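PDB 3W5M: alpha-L-rhamnosidase from Streptomyces avermitilis, which hydrolyses terminal non-reducing alpha-L-rhamnose residues, releasing L-rhamnose from citrus flavonoids and gum arabic, and binds L-rhamnose through a calcium-dependent carbohydrate-binding module. Local coordinates for residues Thr130-Leu135 with Pro297-Ala302; His313-Arg318 with Glu406-Thr411; Phe978-Ser983 with Val992-Asp997. All blocks are in the same frame, centred on the assembly; numbering follows the deposited sequence.

Contact 1 (Thr130-Leu135 with Pro297-Ala302)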
ATOM      1  N   THR A 130       7.886 -16.679  20.348  1.00 26.69           N
ATOM      2  CA  THR A 130       7.848 -16.434  18.909  1.00 27.79           C
ATOM      3  C   THR A 130       7.647 -17.716  18.096  1.00 31.94           C
ATOM      4  O   THR A 130       7.469 -17.654  16.876  1.00 33.88           O
ATOM      5  CB  THR A 130       9.135 -15.771  18.411  1.00 28.97           C
ATOM      6  OG1 THR A 130      10.266 -16.600  18.731  1.00 29.24           O
ATOM      7  CG2 THR A 130       9.303 -14.394  19.022  1.00 28.09           C
ATOM      8  N   GLU A 131       7.743 -18.875  18.742  1.00 30.98           N
ATOM      9  CA  GLU A 131       7.476 -20.120  18.032  1.00 32.85           C
ATOM     10  C   GLU A 131       6.223 -20.779  18.566  1.00 30.88           C
ATOM     11  O   GLU A 131       6.006 -20.829  19.771  1.00 33.16           O
ATOM     12  CB  GLU A 131       8.651 -21.088  18.126  1.00 36.22           C
ATOM     13  CG  GLU A 131       9.572 -21.023  16.924  1.00 40.45           C
ATOM     14  CD  GLU A 131      10.531 -19.855  17.005  1.00 44.69           C
ATOM     15  OE1 GLU A 131      11.611 -20.023  17.617  1.00 51.44           O
ATOM     16  OE2 GLU A 131      10.210 -18.776  16.437  1.00 43.84           O
ATOM     17  N   ALA A 132       5.407 -21.293  17.659  1.00 29.64           N
ATOM     18  CA  ALA A 132       4.269 -22.106  18.054  1.00 30.72           C
ATOM     19  C   ALA A 132       4.801 -23.377  18.698  1.00 31.21           C
ATOM     20  O   ALA A 132       5.920 -23.822  18.364  1.00 29.10           O
ATOM     21  CB  ALA A 132       3.411 -22.440  16.840  1.00 30.49           C
ATOM     22  N   PRO A 133       4.024 -23.953  19.643  1.00 33.03           N
ATOM     23  CA  PRO A 133       4.269 -25.318  20.111  1.00 31.78           C
ATOM     24  C   PRO A 133       4.577 -26.168  18.878  1.00 31.47           C
ATOM     25  O   PRO A 133       3.836 -26.094  17.916  1.00 31.44           O
ATOM     26  CB  PRO A 133       2.910 -25.708  20.692  1.00 32.72           C
ATOM     27  CG  PRO A 133       2.378 -24.418  21.247  1.00 35.76           C
ATOM     28  CD  PRO A 133       2.865 -23.332  20.326  1.00 35.66           C
ATOM     29  N   SER A 134       5.686 -26.907  18.884  1.00 29.74           N
ATOM     30  CA  SER A 134       6.154 -27.587  17.677  1.00 32.11           C
ATOM     31  C   SER A 134       5.899 -29.106  17.673  1.00 30.23           C
ATOM     32  O   SER A 134       5.576 -29.708  18.692  1.00 28.52           O
ATOM     33  CB  SER A 134       7.647 -27.352  17.488  1.00 30.52           C
ATOM     34  OG  SER A 134       8.393 -28.307  18.208  1.00 35.10           O
ATOM     35  N   LEU A 135       6.092 -29.711  16.516  1.00 27.56           N
ATOM     36  CA  LEU A 135       5.825 -31.133  16.335  1.00 26.27           C
ATOM     37  C   LEU A 135       7.058 -31.999  16.575  1.00 26.56           C
ATOM     38  O   LEU A 135       7.000 -33.228  16.452  1.00 26.78           O
ATOM     39  CB  LEU A 135       5.277 -31.357  14.926  1.00 23.89           C
ATOM     40  CG  LEU A 135       3.927 -30.680  14.676  1.00 23.98           C
ATOM     41  CD1 LEU A 135       3.619 -30.828  13.197  1.00 24.25           C
ATOM     42  CD2 LEU A 135       2.836 -31.332  15.543  1.00 24.88           C
ATOM     43  N   PRO A 297       3.922 -25.517  12.877  1.00 26.16           N
ATOM     44  CA  PRO A 297       2.828 -24.550  12.974  1.00 25.18           C
ATOM     45  C   PRO A 297       3.425 -23.143  12.946  1.00 24.19           C
ATOM     46  O   PRO A 297       4.576 -22.955  13.348  1.00 26.57           O
ATOM     47  CB  PRO A 297       2.221 -24.812  14.367  1.00 26.41           C
ATOM     48  CG  PRO A 297       2.877 -26.034  14.899  1.00 26.13           C
ATOM     49  CD  PRO A 297       4.124 -26.297  14.109  1.00 25.96           C
ATOM     50  N   VAL A 298       2.660 -22.184  12.447  1.00 26.91           N
ATOM     51  CA  VAL A 298       3.086 -20.786  12.355  1.00 28.30           C
ATOM     52  C   VAL A 298       2.544 -20.003  13.561  1.00 29.72           C
ATOM     53  O   VAL A 298       1.378 -20.099  13.874  1.00 30.95           O
ATOM     54  CB  VAL A 298       2.584 -20.156  11.047  1.00 28.61           C
ATOM     55  CG1 VAL A 298       2.905 -18.656  11.006  1.00 28.43           C
ATOM     56  CG2 VAL A 298       3.207 -20.872   9.852  1.00 32.26           C
ATOM     57  N   ALA A 299       3.393 -19.258  14.247  1.00 30.55           N
ATOM     58  CA  ALA A 299       2.902 -18.395  15.316  1.00 32.61           C
ATOM     59  C   ALA A 299       3.113 -16.962  14.835  1.00 30.26           C
ATOM     60  O   ALA A 299       4.098 -16.659  14.184  1.00 32.57           O
ATOM     61  CB  ALA A 299       3.646 -18.654  16.623  1.00 35.05           C
ATOM     62  N   SER A 300       2.170 -16.086  15.126  1.00 26.52           N
ATOM     63  CA  SER A 300       2.262 -14.731  14.646  1.00 24.76           C
ATOM     64  C   SER A 300       1.985 -13.725  15.756  1.00 22.31           C
ATOM     65  O   SER A 300       1.354 -12.722  15.504  1.00 20.78           O
ATOM     66  CB  SER A 300       1.253 -14.537  13.509  1.00 28.19           C
ATOM     67  OG  SER A 300       1.590 -15.349  12.392  1.00 35.13           O
ATOM     68  N   ALA A 301       2.470 -13.971  16.973  1.00 22.16           N
ATOM     69  CA  ALA A 301       2.132 -13.064  18.070  1.00 21.91           C
ATOM     70  C   ALA A 301       2.855 -11.729  17.873  1.00 22.17           C
ATOM     71  O   ALA A 301       3.882 -11.686  17.179  1.00 22.20           O
ATOM     72  CB  ALA A 301       2.513 -13.684  19.407  1.00 23.33           C
ATOM     73  N   ALA A 302       2.283 -10.649  18.421  1.00 19.27           N
ATOM     74  CA  ALA A 302       2.957  -9.343  18.558  1.00 19.54           C
ATOM     75  C   ALA A 302       3.356  -9.258  19.990  1.00 19.14           C
ATOM     76  O   ALA A 302       2.539  -8.880  20.843  1.00 20.14           O
ATOM     77  CB  ALA A 302       2.044  -8.188  18.228  1.00 20.48           C
TER
HETATM   78  O   HOH W   1       6.462 -24.422  15.705  1.00 31.89           O
HETATM   79  O   HOH W   2       6.083 -21.299  15.069  1.00 35.14           O

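Contact 2 (His313-Arg318 with Glu406-Thr411)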
ATOM      1  N   HIS A 313      19.048  13.714  36.921  1.00 40.62           N
ATOM      2  CA  HIS A 313      18.217  14.890  37.205  1.00 40.88           C
ATOM      3  C   HIS A 313      18.901  16.153  36.695  1.00 41.21           C
ATOM      4  O   HIS A 313      19.477  16.926  37.473  1.00 40.31           O
ATOM      5  CB  HIS A 313      17.919  15.019  38.710  1.00 45.66           C
ATOM      6  CG  HIS A 313      17.168  13.858  39.277  1.00 48.53           C
ATOM      7  ND1 HIS A 313      15.825  13.921  39.589  1.00 48.20           N
ATOM      8  CD2 HIS A 313      17.568  12.597  39.575  1.00 48.66           C
ATOM      9  CE1 HIS A 313      15.430  12.748  40.054  1.00 49.63           C
ATOM     10  NE2 HIS A 313      16.469  11.929  40.058  1.00 48.25           N
ATOM     11  N   LYS A 314      18.862  16.336  35.378  1.00 39.46           N
ATOM     12  CA  LYS A 314      19.391  17.516  34.721  1.00 36.60           C
ATOM     13  C   LYS A 314      18.372  17.947  33.722  1.00 33.13           C
ATOM     14  O   LYS A 314      17.573  17.138  33.257  1.00 34.27           O
ATOM     15  CB  LYS A 314      20.643  17.187  33.900  1.00 37.86           C
ATOM     16  CG  LYS A 314      21.868  16.794  34.670  1.00 38.01           C
ATOM     17  CD  LYS A 314      22.969  16.545  33.662  1.00 36.01           C
ATOM     18  CE  LYS A 314      24.106  15.788  34.295  1.00 39.48           C
ATOM     19  NZ  LYS A 314      25.169  15.523  33.285  1.00 34.05           N
ATOM     20  N   LYS A 315      18.454  19.209  33.331  1.00 33.67           N
ATOM     21  CA  LYS A 315      17.576  19.777  32.333  1.00 31.50           C
ATOM     22  C   LYS A 315      17.852  19.153  30.941  1.00 32.27           C
ATOM     23  O   LYS A 315      18.976  19.178  30.461  1.00 30.61           O
ATOM     24  CB  LYS A 315      17.759  21.297  32.316  1.00 35.02           C
ATOM     25  CG  LYS A 315      17.068  22.030  31.179  1.00 40.03           C
ATOM     26  CD  LYS A 315      15.548  21.957  31.276  1.00 43.91           C
ATOM     27  CE  LYS A 315      14.898  22.918  30.290  1.00 45.80           C
ATOM     28  NZ  LYS A 315      15.172  24.339  30.646  1.00 49.33           N
ATOM     29  N   VAL A 316      16.810  18.587  30.339  1.00 31.11           N
ATOM     30  CA  VAL A 316      16.869  17.979  28.996  1.00 29.33           C
ATOM     31  C   VAL A 316      16.770  19.075  27.957  1.00 30.33           C
ATOM     32  O   VAL A 316      15.876  19.931  28.021  1.00 29.43           O
ATOM     33  CB  VAL A 316      15.719  16.966  28.794  1.00 28.19           C
ATOM     34  CG1 VAL A 316      15.672  16.441  27.362  1.00 29.35           C
ATOM     35  CG2 VAL A 316      15.832  15.829  29.797  1.00 27.17           C
ATOM     36  N   SER A 317      17.698  19.074  27.006  1.00 25.94           N
ATOM     37  CA  SER A 317      17.604  19.982  25.889  1.00 26.69           C
ATOM     38  C   SER A 317      16.882  19.335  24.710  1.00 27.04           C
ATOM     39  O   SER A 317      16.234  20.035  23.935  1.00 26.91           O
ATOM     40  CB  SER A 317      18.992  20.514  25.475  1.00 29.12           C
ATOM     41  OG  SER A 317      19.862  19.441  25.135  1.00 34.95           O
ATOM     42  N   ARG A 318      16.976  18.002  24.578  1.00 26.66           N
ATOM     43  CA  ARG A 318      16.376  17.318  23.407  1.00 27.73           C
ATOM     44  C   ARG A 318      16.389  15.809  23.614  1.00 24.98           C
ATOM     45  O   ARG A 318      17.302  15.281  24.236  1.00 25.26           O
ATOM     46  CB  ARG A 318      17.222  17.667  22.181  1.00 30.57           C
ATOM     47  CG  ARG A 318      16.646  17.302  20.843  1.00 34.89           C
ATOM     48  CD  ARG A 318      17.647  17.664  19.762  1.00 35.67           C
ATOM     49  NE  ARG A 318      18.666  16.626  19.603  1.00 37.61           N
ATOM     50  CZ  ARG A 318      19.460  16.533  18.533  1.00 39.29           C
ATOM     51  NH1 ARG A 318      19.347  17.416  17.542  1.00 34.49           N
ATOM     52  NH2 ARG A 318      20.366  15.558  18.452  1.00 39.28           N
ATOM     53  N   GLU A 406      19.895  14.475  25.063  1.00 22.53           N
ATOM     54  CA  GLU A 406      20.928  15.522  25.209  1.00 25.13           C
ATOM     55  C   GLU A 406      20.516  16.411  26.368  1.00 24.81           C
ATOM     56  O   GLU A 406      19.344  16.748  26.500  1.00 25.02           O
ATOM     57  CB  GLU A 406      21.022  16.414  23.983  1.00 28.42           C
ATOM     58  CG  GLU A 406      20.917  15.716  22.634  1.00 38.52           C
ATOM     59  CD  GLU A 406      22.248  15.273  22.043  1.00 48.95           C
ATOM     60  OE1 GLU A 406      23.193  14.936  22.804  1.00 54.87           O
ATOM     61  OE2 GLU A 406      22.336  15.242  20.787  1.00 52.53           O
ATOM     62  N   TYR A 407      21.493  16.825  27.155  1.00 24.37           N
ATOM     63  CA  TYR A 407      21.249  17.662  28.324  1.00 25.37           C
ATOM     64  C   TYR A 407      21.835  19.067  28.105  1.00 25.76           C
ATOM     65  O   TYR A 407      22.760  19.238  27.296  1.00 25.86           O
ATOM     66  CB  TYR A 407      21.805  16.955  29.564  1.00 23.66           C
ATOM     67  CG  TYR A 407      20.994  15.736  29.930  1.00 26.01           C
ATOM     68  CD1 TYR A 407      19.756  15.873  30.583  1.00 27.56           C
ATOM     69  CD2 TYR A 407      21.428  14.453  29.602  1.00 25.15           C
ATOM     70  CE1 TYR A 407      18.990  14.768  30.908  1.00 27.42           C
ATOM     71  CE2 TYR A 407      20.664  13.336  29.928  1.00 27.18           C
ATOM     72  CZ  TYR A 407      19.435  13.511  30.587  1.00 27.43           C
ATOM     73  OH  TYR A 407      18.652  12.427  30.926  1.00 29.18           O
ATOM     74  N   ALA A 408      21.256  20.065  28.783  1.00 25.26           N
ATOM     75  CA  ALA A 408      21.631  21.453  28.597  1.00 24.95           C
ATOM     76  C   ALA A 408      23.092  21.702  28.950  1.00 23.68           C
ATOM     77  O   ALA A 408      23.688  22.598  28.391  1.00 28.12           O
ATOM     78  CB  ALA A 408      20.703  22.420  29.368  1.00 26.77           C
ATOM     79  N   ASP A 409      23.676  20.892  29.830  1.00 25.34           N
ATOM     80  CA  ASP A 409      25.122  21.005  30.136  1.00 23.94           C
ATOM     81  C   ASP A 409      26.043  20.405  29.053  1.00 25.65           C
ATOM     82  O   ASP A 409      27.265  20.346  29.243  1.00 23.31           O
ATOM     83  CB  ASP A 409      25.475  20.420  31.518  1.00 25.46           C
ATOM     84  CG  ASP A 409      25.306  18.914  31.585  1.00 26.51           C
ATOM     85  OD1 ASP A 409      24.877  18.295  30.583  1.00 25.08           O
ATOM     86  OD2 ASP A 409      25.614  18.319  32.641  1.00 28.27           O
ATOM     87  N   GLY A 410      25.436  19.944  27.958  1.00 24.97           N
ATOM     88  CA  GLY A 410      26.143  19.364  26.814  1.00 23.07           C
ATOM     89  C   GLY A 410      26.418  17.873  26.924  1.00 23.02           C
ATOM     90  O   GLY A 410      27.024  17.302  26.007  1.00 24.22           O
ATOM     91  N   THR A 411      26.024  17.241  28.034  1.00 21.43           N
ATOM     92  CA  THR A 411      26.181  15.782  28.193  1.00 21.56           C
ATOM     93  C   THR A 411      25.014  15.042  27.524  1.00 21.66           C
ATOM     94  O   THR A 411      24.016  15.659  27.120  1.00 22.34           O
ATOM     95  CB  THR A 411      26.248  15.331  29.659  1.00 24.20           C
ATOM     96  OG1 THR A 411      25.009  15.658  30.332  1.00 23.73           O
ATOM     97  CG2 THR A 411      27.438  15.975  30.385  1.00 24.88           C
TER
HETATM   98  O   HOH W   3      21.838  20.017  31.908  1.00 33.41           O

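Contact 3 (Phe978-Ser983 with Val992-Asp997)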
ATOM      1  N   PHE A 978     -19.860  32.948 -21.400  1.00 45.69           N
ATOM      2  CA  PHE A 978     -18.806  32.153 -20.766  1.00 42.22           C
ATOM      3  C   PHE A 978     -17.961  33.075 -19.878  1.00 40.70           C
ATOM      4  O   PHE A 978     -17.526  34.144 -20.318  1.00 38.69           O
ATOM      5  CB  PHE A 978     -17.954  31.504 -21.861  1.00 42.59           C
ATOM      6  CG  PHE A 978     -16.909  30.544 -21.356  1.00 47.69           C
ATOM      7  CD1 PHE A 978     -17.224  29.204 -21.114  1.00 48.44           C
ATOM      8  CD2 PHE A 978     -15.588  30.961 -21.167  1.00 48.87           C
ATOM      9  CE1 PHE A 978     -16.248  28.307 -20.674  1.00 49.93           C
ATOM     10  CE2 PHE A 978     -14.610  30.070 -20.721  1.00 49.25           C
ATOM     11  CZ  PHE A 978     -14.941  28.743 -20.470  1.00 48.98           C
ATOM     12  N   VAL A 979     -17.758  32.692 -18.621  1.00 35.11           N
ATOM     13  CA  VAL A 979     -16.798  33.380 -17.774  1.00 35.04           C
ATOM     14  C   VAL A 979     -15.802  32.350 -17.205  1.00 37.30           C
ATOM     15  O   VAL A 979     -16.206  31.298 -16.697  1.00 33.87           O
ATOM     16  CB  VAL A 979     -17.501  34.231 -16.680  1.00 39.57           C
ATOM     17  CG1 VAL A 979     -18.504  33.410 -15.877  1.00 42.02           C
ATOM     18  CG2 VAL A 979     -16.502  34.921 -15.754  1.00 37.30           C
ATOM     19  N   LEU A 980     -14.509  32.635 -17.341  1.00 33.26           N
ATOM     20  CA  LEU A 980     -13.466  31.848 -16.683  1.00 34.07           C
ATOM     21  C   LEU A 980     -12.643  32.755 -15.778  1.00 35.02           C
ATOM     22  O   LEU A 980     -12.213  33.836 -16.199  1.00 35.02           O
ATOM     23  CB  LEU A 980     -12.565  31.161 -17.715  1.00 33.95           C
ATOM     24  CG  LEU A 980     -11.236  30.516 -17.267  1.00 35.47           C
ATOM     25  CD1 LEU A 980     -11.444  29.294 -16.382  1.00 34.92           C
ATOM     26  CD2 LEU A 980     -10.482  30.106 -18.510  1.00 35.32           C
ATOM     27  N   THR A 981     -12.448  32.345 -14.524  1.00 32.88           N
ATOM     28  CA  THR A 981     -11.460  33.010 -13.677  1.00 32.50           C
ATOM     29  C   THR A 981     -10.370  31.977 -13.381  1.00 33.51           C
ATOM     30  O   THR A 981     -10.610  30.764 -13.437  1.00 29.32           O
ATOM     31  CB  THR A 981     -12.046  33.540 -12.352  1.00 34.20           C
ATOM     32  OG1 THR A 981     -12.739  32.485 -11.679  1.00 35.66           O
ATOM     33  CG2 THR A 981     -13.017  34.713 -12.582  1.00 33.44           C
ATOM     34  N   CYS A 982      -9.166  32.447 -13.095  1.00 30.37           N
ATOM     35  CA  CYS A 982      -8.121  31.529 -12.699  1.00 32.33           C
ATOM     36  C   CYS A 982      -7.110  32.232 -11.840  1.00 33.17           C
ATOM     37  O   CYS A 982      -7.055  33.468 -11.797  1.00 33.00           O
ATOM     38  CB  CYS A 982      -7.482  30.843 -13.922  1.00 32.59           C
ATOM     39  SG  CYS A 982      -6.729  31.948 -15.136  1.00 40.03           S
ATOM     40  N   SER A 983      -6.344  31.434 -11.109  1.00 32.19           N
ATOM     41  CA  SER A 983      -5.292  31.934 -10.244  1.00 30.74           C
ATOM     42  C   SER A 983      -4.042  31.147 -10.625  1.00 28.53           C
ATOM     43  O   SER A 983      -4.070  29.917 -10.663  1.00 28.02           O
ATOM     44  CB  SER A 983      -5.680  31.760  -8.768  1.00 30.57           C
ATOM     45  OG  SER A 983      -4.692  32.298  -7.902  1.00 31.74           O
ATOM     46  N   VAL A 992      -3.926  30.294 -21.904  1.00 30.68           N
ATOM     47  CA  VAL A 992      -5.346  30.174 -21.635  1.00 30.77           C
ATOM     48  C   VAL A 992      -6.085  30.099 -22.967  1.00 35.66           C
ATOM     49  O   VAL A 992      -5.799  30.874 -23.879  1.00 34.65           O
ATOM     50  CB  VAL A 992      -5.847  31.351 -20.789  1.00 30.78           C
ATOM     51  CG1 VAL A 992      -7.330  31.211 -20.464  1.00 31.86           C
ATOM     52  CG2 VAL A 992      -5.041  31.444 -19.496  1.00 32.47           C
ATOM     53  N   TRP A 993      -6.995  29.132 -23.077  1.00 35.29           N
ATOM     54  CA  TRP A 993      -7.832  28.948 -24.267  1.00 39.55           C
ATOM     55  C   TRP A 993      -9.276  29.207 -23.894  1.00 42.51           C
ATOM     56  O   TRP A 993      -9.816  28.529 -23.014  1.00 40.95           O
ATOM     57  CB  TRP A 993      -7.723  27.528 -24.780  1.00 35.85           C
ATOM     58  CG  TRP A 993      -6.371  27.119 -25.166  1.00 39.09           C
ATOM     59  CD1 TRP A 993      -5.261  27.065 -24.364  1.00 38.16           C
ATOM     60  CD2 TRP A 993      -5.954  26.667 -26.462  1.00 41.36           C
ATOM     61  NE1 TRP A 993      -4.177  26.610 -25.082  1.00 38.62           N
ATOM     62  CE2 TRP A 993      -4.570  26.360 -26.373  1.00 40.92           C
ATOM     63  CE3 TRP A 993      -6.610  26.497 -27.691  1.00 43.09           C
ATOM     64  CZ2 TRP A 993      -3.832  25.890 -27.464  1.00 40.84           C
ATOM     65  CZ3 TRP A 993      -5.875  26.034 -28.777  1.00 43.28           C
ATOM     66  CH2 TRP A 993      -4.495  25.734 -28.654  1.00 43.11           C
ATOM     67  N   ILE A 994      -9.903  30.183 -24.550  1.00 43.15           N
ATOM     68  CA  ILE A 994     -11.286  30.538 -24.242  1.00 44.45           C
ATOM     69  C   ILE A 994     -12.152  30.311 -25.473  1.00 48.41           C
ATOM     70  O   ILE A 994     -12.002  31.049 -26.446  1.00 51.51           O
ATOM     71  CB  ILE A 994     -11.420  32.024 -23.837  1.00 44.85           C
ATOM     72  CG1 ILE A 994     -10.383  32.412 -22.784  1.00 41.22           C
ATOM     73  CG2 ILE A 994     -12.838  32.332 -23.357  1.00 44.48           C
ATOM     74  CD1 ILE A 994     -10.706  31.901 -21.397  1.00 42.26           C
ATOM     75  N   PRO A 995     -13.050  29.292 -25.448  1.00 51.10           N
ATOM     76  CA  PRO A 995     -13.942  29.076 -26.595  1.00 52.22           C
ATOM     77  C   PRO A 995     -14.735  30.340 -26.914  1.00 54.33           C
ATOM     78  O   PRO A 995     -15.313  30.971 -26.009  1.00 48.19           O
ATOM     79  CB  PRO A 995     -14.867  27.928 -26.139  1.00 52.32           C
ATOM     80  CG  PRO A 995     -14.618  27.752 -24.672  1.00 52.36           C
ATOM     81  CD  PRO A 995     -13.213  28.234 -24.432  1.00 53.20           C
ATOM     82  N   ALA A 996     -14.713  30.727 -28.188  1.00 55.91           N
ATOM     83  CA  ALA A 996     -15.385  31.945 -28.631  1.00 63.19           C
ATOM     84  C   ALA A 996     -15.835  31.841 -30.081  1.00 66.01           C
ATOM     85  O   ALA A 996     -15.039  31.475 -30.954  1.00 71.12           O
ATOM     86  CB  ALA A 996     -14.477  33.157 -28.442  1.00 58.11           C
ATOM     87  N   ASP A 997     -17.112  32.159 -30.316  1.00 73.02           N
ATOM     88  CA  ASP A 997     -17.658  32.335 -31.670  1.00 78.39           C
ATOM     89  C   ASP A 997     -16.823  33.353 -32.440  1.00 77.24           C
ATOM     90  O   ASP A 997     -16.358  33.074 -33.545  1.00 76.55           O
ATOM     91  CB  ASP A 997     -19.117  32.814 -31.622  1.00 81.04           C
ATOM     92  CG  ASP A 997     -20.097  31.705 -31.268  1.00 84.80           C
ATOM     93  OD1 ASP A 997     -20.030  30.606 -31.870  1.00 84.53           O
ATOM     94  OD2 ASP A 997     -20.953  31.949 -30.391  1.00 85.54           O
TER

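Contact 1 (Thr130-Leu135 with Pro297-Ala302)
Residues Thr-130 to Leu-135 and Pro-297 to Ala-302 run past each other in opposite directions as irregular chains, nearest at Ala-132 and Ala-299, whose CA atoms are 4.8 Å apart. No direct hydrogen bond crosses the pair; water makes the polar links. One molecule accepts from Ala-132 N at 2.7 Å and donates to Pro-297 O at 2.8 Å, while a second donates to Ala-132 O and only weakly to the same proline carbonyl. The methyl group of Ala-132 points into the opposing chain, with its CB 3.6 Å from Pro-297 CB and 3.8 Å from Ala-299 CB. These residues lie where the chain enters and leaves the part assigned to the rhamnose-binding module CBM67, and the two linkers run side by side where the module, a beta-jelly roll, joins the rest of the chain. Val-208 of the module's strand 207-210 packs on both Ala-132 and Pro-297. The edge of the Pro-297 ring meets the carbonyl oxygen of Pro-133, CG 3.2 Å from Pro-133 O, a buried oxygen with no hydrogen-bond partner in the model. Leu-135 adds to the apolar patch, its CG 4.4 Å from Pro-297 CD.

Contact 2 (His313-Arg318 with Glu406-Thr411)
A classic beta bulge, in which Ser-317 and Arg-318 both face Glu-406, marks the place where the start of strand 316-326 pairs antiparallel with the end of strand 398-407. Glu-406 O accepts from Ser-317 N at 2.9 Å and from Arg-318 N at 3.3 Å, both donors arriving from the same face of its carbonyl plane; Ser-317 OG adds a weak bond. Glu-406 N returns a straight bond to Arg-318 O (2.8 Å, 168° at the hydrogen). The side chains of this pair lie side by side and point the same way, with Arg-318 NH2 3.1 Å from Glu-406 OE2 in a salt bridge whose flat groups are turned 39° apart. Arg-318 NH1 also donates to Arg-83 O. Next along, Tyr-407 presents its ring edge to Lys-315 O, in plane, while Val-316 CG2 comes obliquely to CE1 at 3.5 Å. The strand then enters a type I turn, Tyr-407 to Gly-410, and Ala-408 N bonds to Lys-315 O.

Lys-314, extended beyond CG, crosses the side chains of Asp-409 and Thr-411 at about a right angle. Its NZ meets the syn lone pair of Asp-409 OD2 at 2.9 Å and bonds to Thr-411 OG1 at 3.0 Å. Asp-409 OD1 closes an Asx turn by accepting from Thr-411 N and also accepts a hydrogen bond from Thr-411 OG1. A valine in place of Thr-411 would probably cost the ammonium group one of its two partners here and, with the hydroxyl bond to OD1 gone, let the carboxylate turn more easily. Because the threonine hydroxyl donates to the carboxylate, its oxygen can accept from the lysine, and the network is likely to favour a charged lysine and carboxylate at this surface.

Contact 3 (Phe978-Ser983 with Val992-Asp997)
Over one face of the Phe-978 ring stands Pro-995 CG, 4.3 Å from Phe-978 CZ and displaced toward the rim. Ile-994 reaches the same ring obliquely, its CG2 lying 3.8 Å from CD2 and almost as near to CE2. With CG of Phe-978 anti to the backbone N (chi1 -174°), the ring is carried across to strand 989-995. The two branches of Ile-994 divide the work: while CG2 meets the phenylalanine, CD1 turns to Leu-980 and comes within 3.4 Å of its CD2, tighter than usual for two methyl groups. That leucine methyl also meets Val-992 CG1 at 3.9 Å, the two side chains reaching toward each other tip to tip. Every contact between the segments is apolar.

The strand axes approach no closer than 8.6 Å and run nearly antiparallel, at 165°, too far apart for backbone pairing. Strand 977-984 instead bonds to its neighbours 965-974 and 1024-1030. Ile-994 extends the apolar layer to Phe-1028 and Val-1030, and Ile-945 adds to it beside Leu-980. Two successive strands that belong to different sheets and meet through apolar side chains alone are characteristic of a beta-sandwich, here within the C-terminal domain of the rhamnosidase.

Overall arrangement
From the N terminus, contact 1 comes first, bringing together two linkers separated by 161 residues, among them the calcium-binding part of CBM67. Contact 2 opens only after contact 1 has closed, and it pairs strands 316-326 and 398-407 across an 87-residue excursion within the Alpha-L-rhamnosidase N-terminal domain. A concanavalin-like beta domain and then the catalytic helical domain follow before contact 3, a local closure over eight residues that joins two sheets of the C-terminal domain. The three closures are therefore in series, neither nesting nor crossing. They do not touch: the centres of contacts 1 and 2 are about 44 Å apart, and contacts 1 and 3 lie on opposite sides of the chain's centre.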